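Long-range contacts in Peptide:N-glycosidase F (PDB 3PMS), which hydrolyses the amide bond between an asparagine side chain and its N-linked glycan, releasing the whole oligosaccharide from glycoproteins and glycopeptides: residues V103-S108 / K184-T189; E77-G82 / V148-Q153. All coordinates share one frame; numbering follows the deposited sequence.

Contact 1: residues V103-S108 / K184-T189; sequences VTDFKS and KAYLRT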
ATOM      1  N   VAL A 103       2.470   5.846   7.965  1.00  8.25           N
ATOM      2  CA  VAL A 103       2.150   4.502   8.475  1.00  7.90           C
ATOM      3  C   VAL A 103       1.647   4.525   9.949  1.00  8.87           C
ATOM      4  O   VAL A 103       1.649   3.481  10.634  1.00  8.54           O
ATOM      5  CB  VAL A 103       3.339   3.568   8.340  1.00  6.99           C
ATOM      6  CG1 VAL A 103       3.713   3.458   6.835  1.00  8.47           C
ATOM      7  CG2 VAL A 103       4.555   4.042   9.151  1.00  7.96           C
ATOM      8  N   THR A 104       1.135   5.687  10.349  1.00  8.76           N
ATOM      9  CA  THR A 104       0.583   5.884  11.713  1.00  8.34           C
ATOM     10  C   THR A 104      -0.465   4.820  12.014  1.00  8.36           C
ATOM     11  O   THR A 104      -0.562   4.304  13.136  1.00  8.16           O
ATOM     12  CB  THR A 104       0.008   7.257  11.923  1.00  9.12           C
ATOM     13  OG1 THR A 104       0.843   8.263  11.371  1.00  8.73           O
ATOM     14  CG2 THR A 104      -0.286   7.544  13.406  1.00  9.59           C
ATOM     15  N   ASP A 105      -1.274   4.462  11.024  1.00  7.76           N
ATOM     16  CA  ASP A 105      -2.272   3.421  11.229  1.00  8.17           C
ATOM     17  C   ASP A 105      -1.765   2.132  11.789  1.00  7.82           C
ATOM     18  O   ASP A 105      -2.532   1.351  12.379  1.00  9.61           O
ATOM     19  CB  ASP A 105      -3.008   3.126   9.936  1.00  7.02           C
ATOM     20  CG  ASP A 105      -3.904   4.315   9.449  1.00  9.65           C
ATOM     21  OD1 ASP A 105      -4.244   5.272  10.214  1.00 11.60           O
ATOM     22  OD2 ASP A 105      -4.215   4.323   8.240  1.00  8.88           O
ATOM     23  N   PHE A 106      -0.466   1.827  11.545  1.00  8.17           N
ATOM     24  CA  PHE A 106       0.146   0.634  12.069  1.00  8.62           C
ATOM     25  C   PHE A 106       0.972   0.808  13.332  1.00  8.58           C
ATOM     26  O   PHE A 106       1.749  -0.084  13.685  1.00  8.63           O
ATOM     27  CB  PHE A 106       1.006   0.037  10.939  1.00  7.77           C
ATOM     28  CG  PHE A 106       0.201  -0.366   9.720  1.00  6.68           C
ATOM     29  CD1 PHE A 106      -0.450  -1.580   9.704  1.00  8.55           C
ATOM     30  CD2 PHE A 106       0.088   0.437   8.635  1.00  8.99           C
ATOM     31  CE1 PHE A 106      -1.246  -1.909   8.609  1.00  9.48           C
ATOM     32  CE2 PHE A 106      -0.727   0.082   7.519  1.00  9.45           C
ATOM     33  CZ  PHE A 106      -1.337  -1.090   7.513  1.00  9.77           C
ATOM     34  N   LYS A 107       0.787   1.918  14.028  1.00  7.79           N
ATOM     35  CA  LYS A 107       1.628   2.213  15.209  1.00 10.25           C
ATOM     36  C   LYS A 107       1.499   1.052  16.204  1.00  8.48           C
ATOM     37  O   LYS A 107       2.456   0.779  16.949  1.00 10.18           O
ATOM     38  CB  LYS A 107       1.296   3.580  15.805  1.00  8.59           C
ATOM     39  CG  LYS A 107      -0.140   3.777  16.280  1.00  9.49           C
ATOM     40  CD  LYS A 107      -0.354   5.143  16.883  1.00 12.78           C
ATOM     41  CE  LYS A 107      -1.811   5.512  17.008  1.00 14.38           C
ATOM     42  NZ  LYS A 107      -2.021   6.845  17.776  1.00 13.83           N
ATOM     43  N   SER A 108       0.340   0.404  16.330  1.00  8.77           N
ATOM     44  CA  SER A 108       0.252  -0.724  17.260  1.00  9.78           C
ATOM     45  C   SER A 108       1.140  -1.917  16.985  1.00 11.53           C
ATOM     46  O   SER A 108       1.505  -2.700  17.892  1.00 13.36           O
ATOM     47  CB  SER A 108      -1.196  -1.191  17.358  1.00  9.73           C
ATOM     48  OG  SER A 108      -1.707  -1.776  16.164  1.00 10.46           O
ATOM     49  N   LYS A 184     -13.843   5.432  17.150  1.00 10.51           N
ATOM     50  CA  LYS A 184     -13.660   5.893  15.777  1.00 10.83           C
ATOM     51  C   LYS A 184     -13.140   4.694  14.979  1.00  8.93           C
ATOM     52  O   LYS A 184     -12.305   3.965  15.472  1.00  9.64           O
ATOM     53  CB  LYS A 184     -12.689   7.058  15.674  1.00 11.59           C
ATOM     54  CG  LYS A 184     -12.353   7.480  14.225  1.00 12.61           C
ATOM     55  CD  LYS A 184     -11.603   8.750  14.154  1.00 12.99           C
ATOM     56  CE  LYS A 184     -11.319   9.099  12.711  1.00 14.23           C
ATOM     57  NZ  LYS A 184     -10.646  10.449  12.643  1.00 18.26           N
ATOM     58  N   ALA A 185     -13.698   4.455  13.786  1.00  9.26           N
ATOM     59  CA  ALA A 185     -13.219   3.374  12.905  1.00  9.86           C
ATOM     60  C   ALA A 185     -13.138   3.856  11.478  1.00 10.48           C
ATOM     61  O   ALA A 185     -13.919   4.691  11.035  1.00 10.33           O
ATOM     62  CB  ALA A 185     -14.106   2.156  12.955  1.00 11.20           C
ATOM     63  N   TYR A 186     -12.174   3.291  10.728  1.00  8.83           N
ATOM     64  CA  TYR A 186     -12.064   3.668   9.320  1.00  9.40           C
ATOM     65  C   TYR A 186     -11.283   2.588   8.558  1.00  6.65           C
ATOM     66  O   TYR A 186     -10.707   1.689   9.132  1.00  8.78           O
ATOM     67  CB  TYR A 186     -11.338   4.993   9.168  1.00  7.72           C
ATOM     68  CG  TYR A 186     -10.006   5.145   9.874  1.00  8.11           C
ATOM     69  CD1 TYR A 186      -8.815   4.886   9.175  1.00  8.96           C
ATOM     70  CD2 TYR A 186      -9.902   5.602  11.146  1.00 11.09           C
ATOM     71  CE1 TYR A 186      -7.577   4.998   9.752  1.00  9.30           C
ATOM     72  CE2 TYR A 186      -8.662   5.688  11.761  1.00 12.18           C
ATOM     73  CZ  TYR A 186      -7.492   5.437  11.036  1.00 10.88           C
ATOM     74  OH  TYR A 186      -6.297   5.657  11.649  1.00 10.88           O
ATOM     75  N   LEU A 187     -11.404   2.682   7.232  1.00  8.13           N
ATOM     76  CA  LEU A 187     -10.677   1.830   6.278  1.00  7.85           C
ATOM     77  C   LEU A 187      -9.507   2.563   5.659  1.00  8.21           C
ATOM     78  O   LEU A 187      -9.553   3.758   5.429  1.00  6.92           O
ATOM     79  CB  LEU A 187     -11.649   1.341   5.170  1.00  7.84           C
ATOM     80  CG  LEU A 187     -12.935   0.662   5.644  1.00  9.88           C
ATOM     81  CD1 LEU A 187     -13.964   0.500   4.494  1.00  9.95           C
ATOM     82  CD2 LEU A 187     -12.592  -0.631   6.256  1.00 11.13           C
ATOM     83  N   ARG A 188      -8.473   1.776   5.375  1.00  7.10           N
ATOM     84  CA  ARG A 188      -7.246   2.236   4.701  1.00  7.31           C
ATOM     85  C   ARG A 188      -7.025   1.314   3.521  1.00  8.30           C
ATOM     86  O   ARG A 188      -6.877   0.112   3.702  1.00  8.78           O
ATOM     87  CB  ARG A 188      -6.031   2.106   5.652  1.00  7.55           C
ATOM     88  CG  ARG A 188      -4.733   2.486   5.033  1.00  7.04           C
ATOM     89  CD  ARG A 188      -3.566   1.859   5.847  1.00  7.70           C
ATOM     90  NE  ARG A 188      -2.251   2.197   5.308  1.00  7.62           N
ATOM     91  CZ  ARG A 188      -1.507   3.228   5.691  1.00  8.51           C
ATOM     92  NH1 ARG A 188      -1.960   4.128   6.549  1.00  9.08           N
ATOM     93  NH2 ARG A 188      -0.250   3.351   5.247  1.00  8.04           N
ATOM     94  N   THR A 189      -7.099   1.877   2.321  1.00  6.87           N
ATOM     95  CA  THR A 189      -6.974   1.087   1.074  1.00  7.57           C
ATOM     96  C   THR A 189      -5.916   1.632   0.168  1.00  6.80           C
ATOM     97  O   THR A 189      -5.743   2.866  -0.020  1.00  7.76           O
ATOM     98  CB  THR A 189      -8.321   1.047   0.321  1.00  8.03           C
ATOM     99  OG1 THR A 189      -9.392   0.585   1.172  1.00  8.04           O
ATOM    100  CG2 THR A 189      -8.254   0.195  -0.974  1.00  8.39           C
TER
HETATM  101  O   HOH W   1      -1.380   6.131   8.587  1.00  9.12           O
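Asp105 reaches out of a short 3-10 turn and is gripped by Tyr186 and Arg188, two side chains of strand 184-197; the contact ties the first of the two jelly-roll sandwiches of PNGase F to the second, in the buried seam between them. Charge and hydrogen bonding come first. Each carboxylate oxygen has its own partner: Tyr186 OH donates to Asp105 OD1 at 2.5 Å, and Arg188 NH1 gives OD2 a salt bridge of 2.8 Å whose N-H points fairly well at the oxygen (154°). Both donors stand well out of the carboxylate plane, whereas OD2 lies close to the guanidinium plane, so the two flat groups are turned steeply against each other. Arg188 gets there with CG anti to its backbone N (chi1 177°) and the chain straight from CG to NE. Its other amino group, NH2, goes to the first sandwich as well, bonding to the carbonyl of Asp102. Tyr186 OH also takes a weak hydrogen bond from Lys305 NZ.

The remaining contacts are van der Waals ones. Phe106 brings the CE2 edge of its ring over one face of the guanidinium, CE2 lying 3.4 Å from Arg188 NE, with the two planes 80° apart. Elsewhere that ring meets Phe301 edge-to-face. Val103 gives looser cover near NH2.

A water completes the link: it accepts from the backbone N of Asp105 at 3.0 Å and, in the guanidinium plane, from Arg188 NH1 at 2.9 Å, so NH1 serves both Asp105 OD2 and the water.

Contact 2: residues E77-G82 / V148-Q153; sequences EWYEIG and VVPVVQ
Gln153 reaches across to the backbone of strand 78-85 and holds it with both ends of its amide. CB starts out toward that strand, and CG, anti to the carbonyl carbon (chi1 -69°), carries an extended chain on to CD, which stops facing Trp78 O and Glu80 N. From there the amide splits its work. OE1 accepts from Glu80 N at 3.0 Å, the donor tilted out of the carbonyl plane, and takes a further bond from Asn155 ND2. NE2 donates to Trp78 O at 3.0 Å (N-H...O 160°), meeting it in the carbonyl plane; its second acceptor is a water 2.9 Å away that also donates to Glu77 OE1. With acceptor and donor both engaged on one strand, the amide's rotation is fixed.

Beside it, Pro150 lays CD over one face of the Tyr79 ring, 3.5 Å from the centroid, in a CH-pi contact, while Tyr79 OH bonds to Asn72 ND2. Glu80 touches OE1 with its CB and leads away, its carboxylate forming a salt bridge to Arg83 and hydrogen bonds to Ser299, Asn155 and Asn67.

Strands 78-82 and 148-150 cross at 105°, sheet against sheet: the first pairs with strand 65-71, the second with strand 295-306, where Val151 and Val152 both face Ser300 in a classic bulge.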
ATOM      1  N   GLU A  77       1.225 -12.989  10.244  1.00 14.51           N
ATOM      2  CA  GLU A  77       0.816 -12.482   8.933  1.00 13.75           C
ATOM      3  C   GLU A  77       1.552 -11.154   8.636  1.00 11.58           C
ATOM      4  O   GLU A  77       1.708 -10.316   9.515  1.00 11.87           O
ATOM      5  CB  GLU A  77      -0.697 -12.204   8.873  1.00 15.17           C
ATOM      6  CG  GLU A  77      -1.227 -11.951   7.516  1.00 18.97           C
ATOM      7  CD  GLU A  77      -2.756 -11.890   7.460  1.00 25.67           C
ATOM      8  OE1 GLU A  77      -3.277 -11.944   6.332  1.00 32.34           O
ATOM      9  OE2 GLU A  77      -3.422 -11.793   8.513  1.00 23.99           O
ATOM     10  N   TRP A  78       1.898 -10.999   7.379  1.00 11.74           N
ATOM     11  CA  TRP A  78       2.505  -9.761   6.835  1.00  9.66           C
ATOM     12  C   TRP A  78       1.381  -8.822   6.453  1.00  9.56           C
ATOM     13  O   TRP A  78       0.481  -9.220   5.716  1.00 11.93           O
ATOM     14  CB  TRP A  78       3.384 -10.064   5.652  1.00  9.73           C
ATOM     15  CG  TRP A  78       4.641 -10.809   5.993  1.00 12.62           C
ATOM     16  CD1 TRP A  78       4.928 -12.071   5.614  1.00 18.45           C
ATOM     17  CD2 TRP A  78       5.817 -10.298   6.625  1.00 10.40           C
ATOM     18  NE1 TRP A  78       6.228 -12.379   5.958  1.00 18.64           N
ATOM     19  CE2 TRP A  78       6.799 -11.295   6.564  1.00 16.15           C
ATOM     20  CE3 TRP A  78       6.148  -9.082   7.235  1.00 11.85           C
ATOM     21  CZ2 TRP A  78       8.071 -11.124   7.140  1.00 17.57           C
ATOM     22  CZ3 TRP A  78       7.422  -8.875   7.722  1.00 12.92           C
ATOM     23  CH2 TRP A  78       8.367  -9.908   7.690  1.00 14.32           C
ATOM     24  N   TYR A  79       1.491  -7.568   6.905  1.00  8.97           N
ATOM     25  CA  TYR A  79       0.557  -6.485   6.543  1.00  8.31           C
ATOM     26  C   TYR A  79       1.281  -5.457   5.703  1.00  6.52           C
ATOM     27  O   TYR A  79       2.271  -4.851   6.148  1.00  8.11           O
ATOM     28  CB  TYR A  79       0.038  -5.790   7.777  1.00  8.65           C
ATOM     29  CG  TYR A  79      -0.844  -6.574   8.744  1.00  7.62           C
ATOM     30  CD1 TYR A  79      -1.248  -5.921   9.857  1.00  9.28           C
ATOM     31  CD2 TYR A  79      -1.130  -7.925   8.625  1.00 10.81           C
ATOM     32  CE1 TYR A  79      -2.082  -6.545  10.825  1.00  9.32           C
ATOM     33  CE2 TYR A  79      -1.924  -8.547   9.597  1.00  9.81           C
ATOM     34  CZ  TYR A  79      -2.326  -7.843  10.708  1.00 11.02           C
ATOM     35  OH  TYR A  79      -3.159  -8.528  11.629  1.00 13.34           O
ATOM     36  N   GLU A  80       0.693  -5.150   4.560  1.00  7.45           N
ATOM     37  CA  GLU A  80       1.306  -4.131   3.676  1.00  6.94           C
ATOM     38  C   GLU A  80       1.085  -2.749   4.252  1.00  8.44           C
ATOM     39  O   GLU A  80      -0.070  -2.309   4.373  1.00  8.52           O
ATOM     40  CB  GLU A  80       0.697  -4.227   2.267  1.00  6.77           C
ATOM     41  CG  GLU A  80       1.206  -3.150   1.278  1.00  9.13           C
ATOM     42  CD  GLU A  80       0.501  -3.178  -0.046  1.00  8.04           C
ATOM     43  OE1 GLU A  80      -0.740  -3.341  -0.102  1.00 10.14           O
ATOM     44  OE2 GLU A  80       1.228  -3.103  -1.045  1.00  9.44           O
ATOM     45  N   ILE A  81       2.155  -2.052   4.601  1.00  6.91           N
ATOM     46  CA  ILE A  81       2.042  -0.728   5.186  1.00  7.18           C
ATOM     47  C   ILE A  81       2.250   0.411   4.172  1.00  7.44           C
ATOM     48  O   ILE A  81       1.889   1.569   4.419  1.00  7.77           O
ATOM     49  CB  ILE A  81       2.949  -0.533   6.440  1.00  7.27           C
ATOM     50  CG1 ILE A  81       4.395  -0.446   6.088  1.00  7.55           C
ATOM     51  CG2 ILE A  81       2.645  -1.688   7.442  1.00  7.32           C
ATOM     52  CD1 ILE A  81       5.364  -0.299   7.295  1.00  7.14           C
ATOM     53  N   GLY A  82       2.887   0.110   3.048  1.00  7.42           N
ATOM     54  CA  GLY A  82       3.158   1.103   2.006  1.00  7.47           C
ATOM     55  C   GLY A  82       3.521   0.426   0.667  1.00  7.04           C
ATOM     56  O   GLY A  82       4.068  -0.701   0.684  1.00  8.46           O
ATOM     57  N   VAL A 148      -5.407  -2.531  14.239  1.00  9.79           N
ATOM     58  CA  VAL A 148      -5.538  -2.631  12.783  1.00  9.61           C
ATOM     59  C   VAL A 148      -5.451  -4.066  12.319  1.00  9.13           C
ATOM     60  O   VAL A 148      -4.625  -4.831  12.818  1.00 11.57           O
ATOM     61  CB  VAL A 148      -4.518  -1.735  12.064  1.00 10.93           C
ATOM     62  CG1 VAL A 148      -3.088  -2.107  12.444  1.00 12.21           C
ATOM     63  CG2 VAL A 148      -4.730  -1.718  10.510  1.00  9.33           C
ATOM     64  N   VAL A 149      -6.283  -4.459  11.383  1.00  8.76           N
ATOM     65  CA  VAL A 149      -6.251  -5.785  10.767  1.00  9.33           C
ATOM     66  C   VAL A 149      -6.593  -5.669   9.273  1.00  9.70           C
ATOM     67  O   VAL A 149      -7.349  -4.799   8.873  1.00  9.43           O
ATOM     68  CB  VAL A 149      -7.194  -6.792  11.452  1.00 12.80           C
ATOM     69  CG1 VAL A 149      -6.627  -7.224  12.838  1.00 19.81           C
ATOM     70  CG2 VAL A 149      -8.610  -6.347  11.427  1.00 11.39           C
ATOM     71  N   PRO A 150      -6.062  -6.564   8.449  1.00  9.47           N
ATOM     72  CA  PRO A 150      -6.433  -6.584   7.053  1.00 10.25           C
ATOM     73  C   PRO A 150      -7.834  -7.126   6.818  1.00  9.37           C
ATOM     74  O   PRO A 150      -8.264  -8.127   7.431  1.00 11.70           O
ATOM     75  CB  PRO A 150      -5.406  -7.529   6.410  1.00 10.09           C
ATOM     76  CG  PRO A 150      -4.952  -8.406   7.506  1.00 10.57           C
ATOM     77  CD  PRO A 150      -4.919  -7.447   8.695  1.00 10.31           C
ATOM     78  N   VAL A 151      -8.488  -6.497   5.870  1.00  8.81           N
ATOM     79  CA  VAL A 151      -9.745  -6.982   5.323  1.00  9.37           C
ATOM     80  C   VAL A 151      -9.504  -7.840   4.064  1.00 11.15           C
ATOM     81  O   VAL A 151      -9.912  -9.009   3.982  1.00 12.59           O
ATOM     82  CB  VAL A 151     -10.645  -5.847   5.009  1.00  9.90           C
ATOM     83  CG1 VAL A 151     -11.992  -6.344   4.460  1.00 10.50           C
ATOM     84  CG2 VAL A 151     -10.874  -4.949   6.254  1.00 10.45           C
ATOM     85  N   VAL A 152      -8.729  -7.297   3.117  1.00  9.29           N
ATOM     86  CA  VAL A 152      -8.240  -8.079   1.968  1.00  9.87           C
ATOM     87  C   VAL A 152      -6.801  -7.709   1.679  1.00 10.12           C
ATOM     88  O   VAL A 152      -6.415  -6.548   1.820  1.00  9.17           O
ATOM     89  CB  VAL A 152      -9.089  -7.933   0.682  1.00 10.72           C
ATOM     90  CG1 VAL A 152     -10.564  -8.423   0.893  1.00 12.80           C
ATOM     91  CG2 VAL A 152      -9.147  -6.494   0.223  1.00 12.43           C
ATOM     92  N   GLN A 153      -6.014  -8.640   1.165  1.00 10.45           N
ATOM     93  CA  GLN A 153      -4.694  -8.347   0.620  1.00  9.11           C
ATOM     94  C   GLN A 153      -4.438  -9.254  -0.583  1.00 11.35           C
ATOM     95  O   GLN A 153      -4.226 -10.479  -0.414  1.00 11.74           O
ATOM     96  CB  GLN A 153      -3.612  -8.584   1.609  1.00  8.82           C
ATOM     97  CG  GLN A 153      -3.587  -7.598   2.793  1.00  9.90           C
ATOM     98  CD  GLN A 153      -2.247  -7.698   3.533  1.00 10.06           C
ATOM     99  OE1 GLN A 153      -1.306  -6.917   3.276  1.00 10.24           O
ATOM    100  NE2 GLN A 153      -2.175  -8.599   4.523  1.00 10.08           N
TER
HETATM  101  O   HOH W   2      -4.414 -10.461   4.675  0.50  9.18           O

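From the N terminus the chain passes 77-82, then 103-108, then 148-153 and last 184-189, so the two contacts cross. Contact 2 closes a loop of 65 residues from strand 78-85 to strand 145-163; contact 1, opened inside that loop just after strand 99-102, closes 75 residues later on strand 184-197. Both second segments belong to the sheet 145-163, 295-306, 184-197, 263-266, whereas the first segments come from different parts of the first sandwich. The contacts, centred about 10 Å apart, also touch: Arg188 NH2 probably hydrogen-bonds to Ile81 O at 2.9 Å, and the Phe106 ring packs on Ile81. Together they fasten one jelly roll to the other.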